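PDB 3DB0: Lin2891 protein from Listeria innocua, which is a putative pyridoxamine 5'-phosphate oxidase of the FMN-binding clan, probably a flavin-dependent oxidoreductase whose natural substrate is not established. Local coordinates for residues 78-83 / 121-126; 20-25 / 64-69; 53-58 / 112-117; 13-18 / 37-42; 44-49 / 116-121. One frame throughout, in Å; residues are numbered along the deposited sequence. Where two conformers were deposited one is given.

Contact 1 (78-83 / 121-126)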
# COMPACT_ATOMS: atom_id res chain seq x y z
N LEU B 78 15.20 -5.65 0.33
CA LEU B 78 15.89 -6.14 -0.83
C LEU B 78 16.52 -5.07 -1.66
O LEU B 78 15.96 -3.99 -1.88
CB LEU B 78 14.89 -6.90 -1.75
CG LEU B 78 14.16 -8.11 -1.18
CD1 LEU B 78 13.03 -8.59 -2.20
CD2 LEU B 78 15.18 -9.17 -0.83
N GLU B 79 17.72 -5.41 -2.12
CA GLU B 79 18.40 -4.65 -3.15
C GLU B 79 18.48 -5.57 -4.37
O GLU B 79 19.07 -6.65 -4.33
CB GLU B 79 19.79 -4.18 -2.70
CG GLU B 79 20.51 -3.63 -3.86
CD GLU B 79 21.96 -3.22 -3.60
OE1 GLU B 79 22.42 -3.17 -2.45
OE2 GLU B 79 22.63 -2.95 -4.59
N ILE B 80 17.82 -5.18 -5.45
CA ILE B 80 17.73 -5.96 -6.67
C ILE B 80 18.37 -5.22 -7.88
O ILE B 80 17.95 -4.13 -8.25
CB ILE B 80 16.24 -6.18 -7.03
CG1 ILE B 80 15.53 -6.92 -5.90
CG2 ILE B 80 16.09 -6.92 -8.36
CD1 ILE B 80 14.04 -7.06 -6.05
N ASN B 81 19.39 -5.82 -8.49
CA ASN B 81 20.03 -5.23 -9.68
C ASN B 81 19.61 -6.12 -10.78
O ASN B 81 19.71 -7.35 -10.68
CB ASN B 81 21.55 -5.18 -9.54
CG ASN B 81 21.99 -4.27 -8.37
OD1 ASN B 81 22.36 -4.76 -7.31
ND2 ASN B 81 21.85 -2.98 -8.54
N GLY B 82 19.02 -5.49 -11.81
CA GLY B 82 18.43 -6.24 -12.89
C GLY B 82 18.41 -5.54 -14.22
O GLY B 82 18.91 -4.46 -14.37
N LEU B 83 17.84 -6.24 -15.17
CA LEU B 83 17.73 -5.79 -16.51
C LEU B 83 16.27 -5.56 -16.82
O LEU B 83 15.43 -6.49 -16.73
CB LEU B 83 18.37 -6.83 -17.45
CG LEU B 83 19.89 -6.92 -17.42
CD1 LEU B 83 20.40 -8.08 -18.34
CD2 LEU B 83 20.47 -5.56 -17.89
N GLU B 121 19.23 -9.90 -11.65
CA GLU B 121 20.52 -10.54 -11.94
C GLU B 121 21.19 -10.85 -10.61
O GLU B 121 21.91 -11.85 -10.45
CB GLU B 121 21.40 -9.65 -12.84
CG GLU B 121 20.81 -9.45 -14.23
CD GLU B 121 20.73 -10.77 -15.02
OE1 GLU B 121 21.51 -11.71 -14.73
OE2 GLU B 121 19.92 -10.84 -15.97
N GLN B 122 20.91 -10.00 -9.65
CA GLN B 122 21.43 -10.12 -8.29
C GLN B 122 20.40 -9.61 -7.31
O GLN B 122 19.83 -8.55 -7.52
CB GLN B 122 22.68 -9.29 -8.20
CG GLN B 122 23.76 -9.87 -9.11
CD GLN B 122 24.48 -8.86 -10.03
OE1 GLN B 122 24.13 -7.66 -10.10
NE2 GLN B 122 25.46 -9.38 -10.79
N ILE B 123 20.18 -10.37 -6.24
CA ILE B 123 19.29 -9.94 -5.16
C ILE B 123 19.95 -10.12 -3.85
O ILE B 123 20.37 -11.23 -3.55
CB ILE B 123 17.97 -10.72 -5.09
CG1 ILE B 123 17.29 -10.79 -6.47
CG2 ILE B 123 17.09 -10.07 -4.08
CD1 ILE B 123 15.97 -11.48 -6.48
N ARG B 124 20.09 -9.01 -3.11
CA ARG B 124 20.69 -9.03 -1.80
C ARG B 124 19.64 -8.67 -0.77
O ARG B 124 18.83 -7.74 -0.99
CB ARG B 124 21.78 -8.01 -1.69
CG ARG B 124 23.01 -8.31 -2.47
CD ARG B 124 24.17 -7.62 -1.79
NE ARG B 124 24.12 -6.20 -2.01
CZ ARG B 124 24.77 -5.31 -1.27
NH1 ARG B 124 25.51 -5.72 -0.23
NH2 ARG B 124 24.67 -4.01 -1.56
N ILE B 125 19.59 -9.45 0.30
CA ILE B 125 18.73 -9.12 1.43
C ILE B 125 19.63 -8.37 2.36
O ILE B 125 20.65 -8.89 2.84
CB ILE B 125 18.12 -10.30 2.21
CG1 ILE B 125 17.24 -11.19 1.36
CG2 ILE B 125 17.15 -9.80 3.31
CD1 ILE B 125 16.70 -12.41 2.19
N LEU B 126 19.21 -7.15 2.63
CA LEU B 126 19.92 -6.27 3.50
C LEU B 126 19.18 -6.09 4.81
O LEU B 126 17.95 -6.26 4.87
CB LEU B 126 20.11 -4.92 2.78
CG LEU B 126 20.91 -4.95 1.48
CD1 LEU B 126 20.96 -3.54 0.86
CD2 LEU B 126 22.31 -5.51 1.69
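Glu-79 and Arg-124 face each other as an antiparallel hydrogen-bonded pair and bind through backbone and side chains alike. Glu-79 N reaches Arg-124 O at 2.8 Å, nearly straight, and the reciprocal bond from Arg-124 N to Glu-79 O is equally short. Two residues further along, Asn-81 N donates to Gln-122 O. The carbonyl of Asn-81 takes two donors, Glu-121 N at 2.8 Å and Gln-122 N at 3.1 Å.

That doubled acceptor is the mark of a classic beta bulge: Glu-121 and Gln-122 both sit opposite Asn-81, at the corner where strand 113-126 turns from one part of the six-stranded antiparallel barrel to the next. Beyond it, residues 122-126 pair with strand 77-86, which hydrogen-bonds to strand 63-68 along its other edge.

The charged contact is a salt bridge, Glu-79 OE1 to Arg-124 NH2 at 2.6 Å. The two chains run alongside each other, yet the carboxylate and guanidinium planes stand 70° apart and the N-H approach is bent to 133°. A bend at chi3 (-73°) turns the arginine tip to this carboxylate, and CD2 of Leu-126 sits above one guanidinium face, toward its rim.

Apolar contacts occupy the face carrying Leu-78, Ile-80, Ile-123 and Ile-125. Leu-78 CD2 lies 3.6 Å from Ile-125 CG1 and 3.9 Å from Ile-123 CG2, a methyl that also meets Ile-80 CG1; helix 6-16 packs over Leu-78 and Ile-125.

Contact 2 (20-25 / 64-69)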
# COMPACT_ATOMS: atom_id res chain seq x y z
N GLY B 20 8.23 0.36 -4.19
CA GLY B 20 9.66 0.31 -4.08
C GLY B 20 10.23 1.50 -4.77
O GLY B 20 9.49 2.34 -5.32
N VAL B 21 11.56 1.57 -4.76
CA VAL B 21 12.30 2.64 -5.42
C VAL B 21 12.98 2.06 -6.68
O VAL B 21 13.72 1.09 -6.59
CB VAL B 21 13.40 3.25 -4.45
CG1 VAL B 21 14.22 4.33 -5.12
CG2 VAL B 21 12.77 3.81 -3.15
N LEU B 22 12.68 2.61 -7.85
CA LEU B 22 13.38 2.22 -9.04
C LEU B 22 14.47 3.24 -9.31
O LEU B 22 14.18 4.43 -9.33
CB LEU B 22 12.48 2.26 -10.28
CG LEU B 22 13.27 1.86 -11.54
CD1 LEU B 22 13.52 0.31 -11.60
CD2 LEU B 22 12.55 2.33 -12.72
N THR B 23 15.70 2.79 -9.51
CA THR B 23 16.76 3.70 -9.91
C THR B 23 17.18 3.29 -11.30
O THR B 23 17.51 2.14 -11.54
CB THR B 23 17.96 3.67 -8.93
OG1 THR B 23 17.49 4.00 -7.61
CG2 THR B 23 19.07 4.66 -9.38
N SER B 24 17.05 4.24 -12.22
CA SER B 24 17.41 4.10 -13.63
C SER B 24 18.47 5.18 -13.94
O SER B 24 18.81 6.02 -13.07
CB SER B 24 16.20 4.17 -14.54
OG SER B 24 15.37 5.28 -14.20
N VAL B 25 19.00 5.12 -15.15
CA VAL B 25 20.10 5.95 -15.54
C VAL B 25 19.77 6.68 -16.82
O VAL B 25 19.20 6.10 -17.75
CB VAL B 25 21.37 5.06 -15.82
CG1 VAL B 25 22.54 5.88 -16.41
CG2 VAL B 25 21.76 4.27 -14.59
N VAL B 64 18.94 -1.41 -14.08
CA VAL B 64 18.15 -0.80 -13.01
C VAL B 64 18.49 -1.42 -11.68
O VAL B 64 18.98 -2.54 -11.60
CB VAL B 64 16.64 -0.86 -13.28
CG1 VAL B 64 16.30 -0.09 -14.59
CG2 VAL B 64 16.14 -2.32 -13.37
N CYS B 65 18.28 -0.63 -10.64
CA CYS B 65 18.43 -1.09 -9.30
C CYS B 65 17.10 -0.84 -8.56
O CYS B 65 16.61 0.29 -8.55
CB CYS B 65 19.57 -0.33 -8.60
SG CYS B 65 19.80 -0.89 -6.85
N VAL B 66 16.52 -1.87 -7.93
CA VAL B 66 15.28 -1.70 -7.11
C VAL B 66 15.53 -1.96 -5.62
O VAL B 66 16.21 -2.90 -5.25
CB VAL B 66 14.15 -2.64 -7.59
CG1 VAL B 66 12.85 -2.42 -6.76
CG2 VAL B 66 13.89 -2.41 -9.06
N LEU B 67 15.03 -1.05 -4.80
CA LEU B 67 15.03 -1.20 -3.37
C LEU B 67 13.56 -1.34 -3.00
O LEU B 67 12.70 -0.54 -3.41
CB LEU B 67 15.60 0.01 -2.63
CG LEU B 67 17.10 0.32 -2.80
CD1 LEU B 67 17.47 1.51 -1.93
CD2 LEU B 67 17.82 -0.87 -2.35
N ILE B 68 13.30 -2.40 -2.25
CA ILE B 68 11.95 -2.73 -1.84
C ILE B 68 11.93 -3.44 -0.53
O ILE B 68 12.75 -4.30 -0.25
CB ILE B 68 11.15 -3.52 -2.97
CG1 ILE B 68 9.68 -3.84 -2.54
CG2 ILE B 68 11.84 -4.84 -3.35
CD1 ILE B 68 8.76 -3.97 -3.72
N GLY B 69 11.01 -3.01 0.34
CA GLY B 69 10.77 -3.69 1.60
C GLY B 69 11.15 -2.95 2.87
O GLY B 69 10.86 -3.41 3.95
O HOH W 1 16.58 1.88 -6.29
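Leu-22 holds CG opposite its backbone N (chi1 179°) and then turns at chi2 (75°), which carries CD1 across the strand gap to Val-64 and Val-66. The methyl lies 3.7 Å from Val-64 CB and 3.7 Å from Val-66 CG2, so a single carbon touches two residues of the neighbouring strand. Val-66, with CG1 opposite its backbone N, directs CG2 to that methyl and CG1 to within 3.6 Å of Val-21 O. Ile-118 of strand 113-126 packs against Leu-22, Val-64 and Val-66, which identifies this face as the barrel interior.

The backbones run antiparallel, their axes at 166° and 4.7 Å apart at the closest point. Val-21 pairs with Leu-67 and Thr-23 with Cys-65, each through two reciprocal N-H to O=C bonds. The Val-21 N to Leu-67 O bond is 2.8 Å long and close to straight. This pairing joins strands 19-26 and 63-68, the first and last in sheet order, and thereby closes the barrel.

On the other face a water lies among Val-21, Thr-23 and Cys-65. It donates to Val-21 O and to Cys-65 O, the latter at 2.8 Å, and hydrogen-bonds with Thr-23 OG1 at 2.7 Å. Thr-23, Cys-65 and Leu-67 also pack against Thr-23, Ala-32 and Tyr-34 of a second subunit. The seam thus has two chemistries: side chain meets side chain through hydrocarbon on the inner face, whereas on the subunit-facing side a water among buried residues gives two backbone carbonyls and a threonine hydroxyl an additional polar partner.

Contact 3 (53-58 / 112-117)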
# COMPACT_ATOMS: atom_id res chain seq x y z
N PRO B 53 9.48 9.57 -19.11
CA PRO B 53 10.93 9.52 -19.02
C PRO B 53 11.46 8.15 -18.53
O PRO B 53 12.43 7.68 -19.09
CB PRO B 53 11.27 10.62 -18.01
CG PRO B 53 10.16 11.63 -18.19
CD PRO B 53 8.94 10.86 -18.62
N LYS B 54 10.84 7.51 -17.55
CA LYS B 54 11.39 6.25 -17.05
C LYS B 54 11.34 5.17 -18.11
O LYS B 54 12.22 4.33 -18.19
CB LYS B 54 10.74 5.77 -15.76
CG LYS B 54 9.27 5.40 -15.88
CD LYS B 54 8.74 4.93 -14.54
CE LYS B 54 7.27 4.58 -14.65
NZ LYS B 54 6.53 4.66 -13.36
N THR B 55 10.34 5.23 -18.99
CA THR B 55 10.26 4.30 -20.09
C THR B 55 11.39 4.50 -21.09
O THR B 55 11.97 3.53 -21.57
CB THR B 55 8.94 4.47 -20.86
OG1 THR B 55 7.86 4.22 -19.96
CG2 THR B 55 8.90 3.52 -22.08
N GLU B 56 11.67 5.75 -21.45
CA GLU B 56 12.77 6.05 -22.36
C GLU B 56 14.12 5.74 -21.74
O GLU B 56 15.07 5.34 -22.44
CB GLU B 56 12.71 7.50 -22.88
CG GLU B 56 13.78 7.81 -23.95
CD GLU B 56 13.64 6.98 -25.22
OE1 GLU B 56 12.54 6.44 -25.46
OE2 GLU B 56 14.63 6.89 -25.97
N GLU B 57 14.24 5.95 -20.44
CA GLU B 57 15.49 5.64 -19.77
C GLU B 57 15.83 4.15 -19.93
O GLU B 57 16.96 3.78 -20.30
CB GLU B 57 15.42 6.03 -18.29
CG GLU B 57 15.52 7.52 -18.11
CD GLU B 57 14.96 7.99 -16.78
OE1 GLU B 57 14.84 7.15 -15.90
OE2 GLU B 57 14.59 9.17 -16.63
N VAL B 58 14.84 3.31 -19.64
CA VAL B 58 14.94 1.83 -19.75
C VAL B 58 15.26 1.35 -21.19
O VAL B 58 16.03 0.41 -21.37
CB VAL B 58 13.64 1.18 -19.18
CG1 VAL B 58 13.48 -0.22 -19.66
CG2 VAL B 58 13.70 1.25 -17.63
N SER B 112 -1.48 4.14 -24.30
CA SER B 112 -0.19 4.62 -23.91
C SER B 112 0.38 3.77 -22.78
O SER B 112 1.49 3.94 -22.40
CB SER B 112 -0.27 6.08 -23.50
OG SER B 112 -0.88 6.20 -22.23
N PHE B 113 -0.40 2.80 -22.30
CA PHE B 113 0.00 1.92 -21.20
C PHE B 113 1.11 0.93 -21.63
O PHE B 113 1.07 0.29 -22.67
CB PHE B 113 -1.18 1.18 -20.60
CG PHE B 113 -0.84 0.38 -19.36
CD1 PHE B 113 -0.63 1.01 -18.17
CD2 PHE B 113 -0.76 -0.99 -19.39
CE1 PHE B 113 -0.33 0.29 -17.02
CE2 PHE B 113 -0.50 -1.72 -18.28
CZ PHE B 113 -0.28 -1.09 -17.07
N VAL B 114 2.11 0.82 -20.77
CA VAL B 114 3.20 -0.09 -21.02
C VAL B 114 3.59 -0.68 -19.69
O VAL B 114 3.21 -0.18 -18.63
CB VAL B 114 4.40 0.59 -21.68
CG1 VAL B 114 4.00 1.18 -23.02
CG2 VAL B 114 5.01 1.64 -20.74
N VAL B 115 4.33 -1.77 -19.78
CA VAL B 115 4.79 -2.47 -18.61
C VAL B 115 6.31 -2.67 -18.71
O VAL B 115 6.81 -3.11 -19.76
CB VAL B 115 4.05 -3.82 -18.42
CG1 VAL B 115 4.70 -4.71 -17.26
CG2 VAL B 115 2.50 -3.59 -18.20
N ILE B 116 6.99 -2.24 -17.66
CA ILE B 116 8.40 -2.47 -17.46
C ILE B 116 8.59 -3.77 -16.70
O ILE B 116 8.15 -3.95 -15.55
CB ILE B 116 9.12 -1.31 -16.77
CG1 ILE B 116 8.89 -0.04 -17.60
CG2 ILE B 116 10.64 -1.65 -16.61
CD1 ILE B 116 9.23 1.30 -16.92
N LYS B 117 9.26 -4.69 -17.39
CA LYS B 117 9.59 -6.00 -16.84
C LYS B 117 10.98 -5.91 -16.31
O LYS B 117 11.86 -5.37 -16.98
CB LYS B 117 9.54 -7.07 -17.93
CG LYS B 117 9.94 -8.49 -17.47
CD LYS B 117 10.17 -9.46 -18.67
CE LYS B 117 10.24 -10.85 -18.17
NZ LYS B 117 10.45 -11.87 -19.25
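Ile-116 reaches from its strand toward helix 53-60, and its branches meet three helix residues. CB starts the side chain in the direction of the helix. CG2, set opposite the backbone N, approaches CG2 of Val-58 at 4.3 Å. The other branch leaves through CG1 beside the backbone N (chi1 -57°) and runs on extended, chi2 166°, to CD1. This terminal methyl faces Lys-54 and Thr-55 together, 4.2 Å from Lys-54 CG and 4.4 Å from Thr-55 OG1.

From a second strand residue, Val-114 CG2 passes Thr-55 OG1 at 3.9 Å in one of two modelled conformers, so this contact is doubtful. The segment axes are 10.0 Å apart and inclined at 47°, a spacing bridged by side chains of both elements. Helix 53-60 thus packs against one end of the barrel, where Ala-84 and Leu-86 of strand 77-86 also line Ile-116.

The polar ends look past the isoleucine. Thr-55 OG1 hydrogen-bonds with Ser-48 OG and Gly-49 O, and Lys-54 NZ donates to Asp-103 O of a third subunit.

Across the pair itself the attraction is therefore mainly dispersive, with a modest 191 Å² buried and loose carbon contacts. The threonine hydroxyl can lie near the isoleucine methyl in a buried place because its hydrogen-bonding needs are met by strand 43-49.

Contact 4 (13-18 / 37-42)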
# COMPACT_ATOMS: atom_id res chain seq x y z
N ILE B 13 9.19 -10.89 1.24
CA ILE B 13 9.33 -9.44 1.24
C ILE B 13 8.55 -8.86 0.02
O ILE B 13 7.84 -7.85 0.13
CB ILE B 13 10.80 -9.02 1.21
CG1 ILE B 13 11.55 -9.41 2.50
CG2 ILE B 13 10.88 -7.52 1.00
CD1 ILE B 13 13.05 -9.15 2.45
N LEU B 14 8.65 -9.55 -1.12
CA LEU B 14 7.92 -9.13 -2.34
C LEU B 14 6.41 -9.29 -2.15
O LEU B 14 5.65 -8.51 -2.69
CB LEU B 14 8.35 -9.94 -3.59
CG LEU B 14 9.78 -9.73 -4.08
CD1 LEU B 14 10.15 -10.63 -5.26
CD2 LEU B 14 10.00 -8.21 -4.41
N GLU B 15 5.98 -10.28 -1.38
CA GLU B 15 4.56 -10.50 -1.24
C GLU B 15 3.92 -9.43 -0.39
O GLU B 15 2.76 -9.07 -0.59
CB GLU B 15 4.27 -11.90 -0.68
CG GLU B 15 4.81 -13.01 -1.57
CD GLU B 15 4.73 -14.37 -0.96
OE1 GLU B 15 4.59 -14.45 0.28
OE2 GLU B 15 4.85 -15.36 -1.71
N GLN B 16 4.72 -8.88 0.51
CA GLN B 16 4.25 -7.90 1.47
C GLN B 16 4.48 -6.48 1.08
O GLN B 16 4.05 -5.59 1.78
CB GLN B 16 4.89 -8.21 2.80
CG GLN B 16 4.52 -9.61 3.25
CD GLN B 16 5.57 -10.25 4.12
OE1 GLN B 16 6.44 -9.56 4.65
NE2 GLN B 16 5.52 -11.58 4.25
N HIS B 17 5.13 -6.24 -0.06
CA HIS B 17 5.40 -4.86 -0.50
C HIS B 17 5.16 -4.68 -1.99
O HIS B 17 5.65 -5.43 -2.81
CB HIS B 17 6.84 -4.43 -0.18
CG HIS B 17 7.18 -4.55 1.26
ND1 HIS B 17 7.58 -5.73 1.84
CD2 HIS B 17 7.14 -3.64 2.25
CE1 HIS B 17 7.78 -5.54 3.13
NE2 HIS B 17 7.52 -4.28 3.41
N GLN B 18 4.43 -3.63 -2.32
CA GLN B 18 4.14 -3.31 -3.68
C GLN B 18 4.72 -1.94 -4.06
O GLN B 18 4.57 -1.52 -5.20
CB GLN B 18 2.65 -3.29 -3.93
CG GLN B 18 2.05 -4.67 -4.16
CD GLN B 18 0.59 -4.59 -4.64
OE1 GLN B 18 -0.04 -3.54 -4.57
NE2 GLN B 18 0.06 -5.71 -5.12
N PHE B 37 5.23 -2.01 -7.81
CA PHE B 37 5.77 -3.23 -8.34
C PHE B 37 4.86 -4.42 -8.09
O PHE B 37 4.51 -4.70 -6.94
CB PHE B 37 7.12 -3.54 -7.71
CG PHE B 37 8.21 -2.55 -8.08
CD1 PHE B 37 8.96 -2.71 -9.26
CD2 PHE B 37 8.40 -1.42 -7.34
CE1 PHE B 37 9.93 -1.80 -9.61
CE2 PHE B 37 9.37 -0.48 -7.71
CZ PHE B 37 10.12 -0.67 -8.85
N LEU B 38 4.52 -5.13 -9.16
CA LEU B 38 3.88 -6.45 -9.07
C LEU B 38 5.02 -7.46 -9.29
O LEU B 38 6.11 -7.12 -9.80
CB LEU B 38 2.81 -6.63 -10.17
CG LEU B 38 1.73 -5.53 -10.09
CD1 LEU B 38 0.52 -5.73 -10.98
CD2 LEU B 38 1.23 -5.48 -8.69
N HIS B 39 4.83 -8.71 -8.89
CA HIS B 39 5.84 -9.72 -9.19
C HIS B 39 5.17 -11.03 -9.53
O HIS B 39 4.03 -11.30 -9.20
CB HIS B 39 6.77 -9.92 -8.00
CG HIS B 39 6.08 -10.58 -6.86
ND1 HIS B 39 6.25 -11.92 -6.56
CD2 HIS B 39 5.10 -10.13 -6.05
CE1 HIS B 39 5.45 -12.24 -5.57
NE2 HIS B 39 4.74 -11.18 -5.24
N ASP B 40 5.92 -11.81 -10.24
CA ASP B 40 5.60 -13.13 -10.65
C ASP B 40 6.86 -13.88 -10.33
O ASP B 40 7.86 -13.87 -11.08
CB ASP B 40 5.33 -13.22 -12.15
CG ASP B 40 5.13 -14.68 -12.60
OD1 ASP B 40 4.61 -15.44 -11.79
OD2 ASP B 40 5.52 -15.06 -13.72
N GLY B 41 6.86 -14.54 -9.19
CA GLY B 41 8.10 -15.18 -8.79
C GLY B 41 9.04 -14.03 -8.50
O GLY B 41 8.63 -13.00 -7.94
N LEU B 42 10.29 -14.18 -8.91
CA LEU B 42 11.29 -13.13 -8.68
C LEU B 42 11.33 -12.10 -9.82
O LEU B 42 12.13 -11.14 -9.79
CB LEU B 42 12.67 -13.71 -8.42
CG LEU B 42 12.83 -14.71 -7.26
CD1 LEU B 42 14.31 -14.97 -7.10
CD2 LEU B 42 12.22 -14.22 -5.96
O HOH W 2 5.41 -6.89 -5.29
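Leu-14 lays its CB squarely over one face of the His-39 imidazole. The carbon is 4.0 Å from the ring centroid and only 4° off the ring normal, a CH-pi contact over the centre of the ring. His-39 is brought under the helix by a chi1 of 69°, which places CG between its own backbone N and carbonyl carbon. Rotation of the ring is fixed from its edge: ND1 donates in the ring plane to a lone pair of Gly-41 O, at 3.0 Å. Glu-15 crosses obliquely near the far end of the imidazole, CG 4.1 Å from His-39 NE2.

The Leu-14 side chain continues to the turn after the strand, where its CD1 meets Leu-42 CD2 at 4.2 Å. Helix 6-16 is in this way laid against the hairpin of strands 29-40 and 43-49, whose Leu-44 touches both Leu-14 and His-39, so the helix covers one end of the barrel.

Past the helix the chain comes down to the sheet. Phe-37 N donates to Gln-18 O at 2.7 Å, with the donor tilted 33° out of the carbonyl plane. A water lies 2.9 Å from both His-17 O and Phe-37 O, placed to link the two backbones. The Gln-18 chain, extended beyond CG, crosses Leu-38 so that NE2 lies 3.8 Å from CD2 of that leucine. His-17 turns its ring back to its own helix, ND1 donating in the ring plane to Ile-13 O, while NE2 bonds to Asp-71.

Contact 5 (44-49 / 116-121)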
# COMPACT_ATOMS: atom_id res chain seq x y z
N LEU B 44 9.89 -8.85 -11.61
CA LEU B 44 9.14 -7.67 -11.25
C LEU B 44 8.55 -6.97 -12.48
O LEU B 44 9.08 -7.08 -13.62
CB LEU B 44 9.99 -6.68 -10.48
CG LEU B 44 10.60 -7.06 -9.13
CD1 LEU B 44 11.24 -5.83 -8.53
CD2 LEU B 44 9.65 -7.60 -8.14
N TYR B 45 7.42 -6.33 -12.27
CA TYR B 45 6.70 -5.60 -13.32
C TYR B 45 6.27 -4.29 -12.71
O TYR B 45 5.87 -4.20 -11.55
CB TYR B 45 5.47 -6.37 -13.83
CG TYR B 45 5.76 -7.69 -14.52
CD1 TYR B 45 6.19 -7.74 -15.84
CD2 TYR B 45 5.52 -8.88 -13.88
CE1 TYR B 45 6.45 -8.96 -16.48
CE2 TYR B 45 5.76 -10.09 -14.50
CZ TYR B 45 6.23 -10.13 -15.79
OH TYR B 45 6.51 -11.31 -16.39
N THR B 46 6.48 -3.21 -13.45
CA THR B 46 6.00 -1.94 -12.98
C THR B 46 5.35 -1.20 -14.20
O THR B 46 5.92 -1.18 -15.33
CB THR B 46 7.14 -1.14 -12.27
OG1 THR B 46 6.59 0.01 -11.66
CG2 THR B 46 8.22 -0.72 -13.26
N PRO B 47 4.19 -0.56 -13.96
CA PRO B 47 3.46 0.19 -14.99
C PRO B 47 4.13 1.45 -15.42
O PRO B 47 4.87 2.08 -14.66
CB PRO B 47 2.08 0.48 -14.35
CG PRO B 47 2.28 0.27 -12.91
CD PRO B 47 3.52 -0.50 -12.65
N SER B 48 3.91 1.81 -16.68
CA SER B 48 4.47 3.07 -17.17
C SER B 48 3.69 3.54 -18.39
O SER B 48 2.73 2.90 -18.80
CB SER B 48 5.95 2.88 -17.46
OG SER B 48 6.57 4.12 -17.75
N GLY B 49 4.06 4.70 -18.94
CA GLY B 49 3.45 5.23 -20.14
C GLY B 49 4.51 5.25 -21.22
O GLY B 49 5.70 5.39 -20.92
N ILE B 116 6.99 -2.24 -17.66
CA ILE B 116 8.40 -2.47 -17.46
C ILE B 116 8.59 -3.77 -16.70
O ILE B 116 8.15 -3.95 -15.55
CB ILE B 116 9.12 -1.31 -16.77
CG1 ILE B 116 8.89 -0.04 -17.60
CG2 ILE B 116 10.64 -1.65 -16.61
CD1 ILE B 116 9.23 1.30 -16.92
N LYS B 117 9.26 -4.69 -17.39
CA LYS B 117 9.59 -6.00 -16.84
C LYS B 117 10.98 -5.91 -16.31
O LYS B 117 11.86 -5.37 -16.98
CB LYS B 117 9.54 -7.07 -17.93
CG LYS B 117 9.94 -8.49 -17.47
CD LYS B 117 10.17 -9.46 -18.67
CE LYS B 117 10.24 -10.85 -18.17
NZ LYS B 117 10.45 -11.87 -19.25
N ILE B 118 11.18 -6.41 -15.10
CA ILE B 118 12.53 -6.41 -14.54
C ILE B 118 12.95 -7.82 -14.18
O ILE B 118 12.37 -8.46 -13.28
CB ILE B 118 12.67 -5.47 -13.32
CG1 ILE B 118 12.33 -4.03 -13.73
CG2 ILE B 118 14.07 -5.60 -12.70
CD1 ILE B 118 11.89 -3.18 -12.61
N VAL B 119 14.01 -8.26 -14.86
CA VAL B 119 14.62 -9.57 -14.63
C VAL B 119 15.81 -9.42 -13.69
O VAL B 119 16.81 -8.80 -14.00
CB VAL B 119 15.01 -10.30 -15.99
CG1 VAL B 119 15.77 -11.63 -15.74
CG2 VAL B 119 13.78 -10.56 -16.80
N PRO B 120 15.71 -9.97 -12.49
CA PRO B 120 16.82 -9.79 -11.54
C PRO B 120 18.08 -10.52 -11.89
O PRO B 120 18.02 -11.65 -12.33
CB PRO B 120 16.26 -10.42 -10.26
CG PRO B 120 14.77 -10.41 -10.45
CD PRO B 120 14.61 -10.73 -11.87
N GLU B 121 19.23 -9.90 -11.65
CA GLU B 121 20.52 -10.54 -11.94
C GLU B 121 21.19 -10.85 -10.61
O GLU B 121 21.91 -11.85 -10.45
CB GLU B 121 21.40 -9.65 -12.84
CG GLU B 121 20.81 -9.45 -14.23
CD GLU B 121 20.73 -10.77 -15.02
OE1 GLU B 121 21.51 -11.71 -14.73
OE2 GLU B 121 19.92 -10.84 -15.97
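Leu-44 and Ile-118 form one antiparallel hydrogen-bonded pair, Thr-46 and Ile-116 the next, with Tyr-45 and Lys-117 as the non-hydrogen-bonded pair between them. The strand axes approach to 4.7 Å and run at 157°. Four backbone bonds join them, of which Ile-118 N to Leu-44 O is 2.7 Å long, its donor tilted 33° from the carbonyl plane. The carbonyl of Ile-116 takes Thr-46 N and is also approached by Tyr-45 CA at 3.1 Å in a CA-H...O contact. These strands, 43-49 and 113-126, are adjacent in the barrel.

On the inward face Ile-116 meets two residues of the other strand. Its CB touches CG2 of Thr-46 at 3.7 Å, the two side chains lying alongside and pointing the same way, and its CD1 reaches Ser-48 CB at 3.7 Å. Thr-46 turns OG1 opposite its backbone N (chi1 -171°), where the hydroxyl hydrogen-bonds to Thr-36 O, and thus presents its methyl to the isoleucine. Leu-44 and Ile-118 meet at their CB atoms, 4.1 Å apart, and both pack on Phe-37 of strand 29-40.

On the other face Tyr-45 and Lys-117 run side by side. Tyr-45 CE1 lies 3.7 Å from Lys-117 CG, and the extended lysine chain carries its ammonium beyond the ring.

The two faces differ accordingly: inside, aliphatic groups meet while the hydroxyls of Thr-46 and Ser-48 bond to neighbouring elements, the latter to Thr-55; outside, the lysine's methylenes rest by an aromatic ring and its charge is kept clear of the core.

How the contacts relate
Contacts 1, 2 and 5 are strand pairings of one barrel, whereas contacts 3 and 4 set helices 53-60 and 6-16 against it, the centres of these two contacts about 19 Å apart on opposite sides of the chain centre. Contact 5 is the most central, its centre about 4 Å from that point. Its Ile-118 meets contact 2 across the interior, CD1 lying 4.0 Å from Leu-22 CD1. Contacts 1 and 5 share Glu-121, and contacts 3 and 5 share Ile-116 and Lys-117, so strand 113-126 serves all three. Contacts 1 and 2 both touch the second subunit, contacts 3 and 5 the third. FMN-binding relatives use such subunit interfaces for the flavin; no cofactor site is identified here.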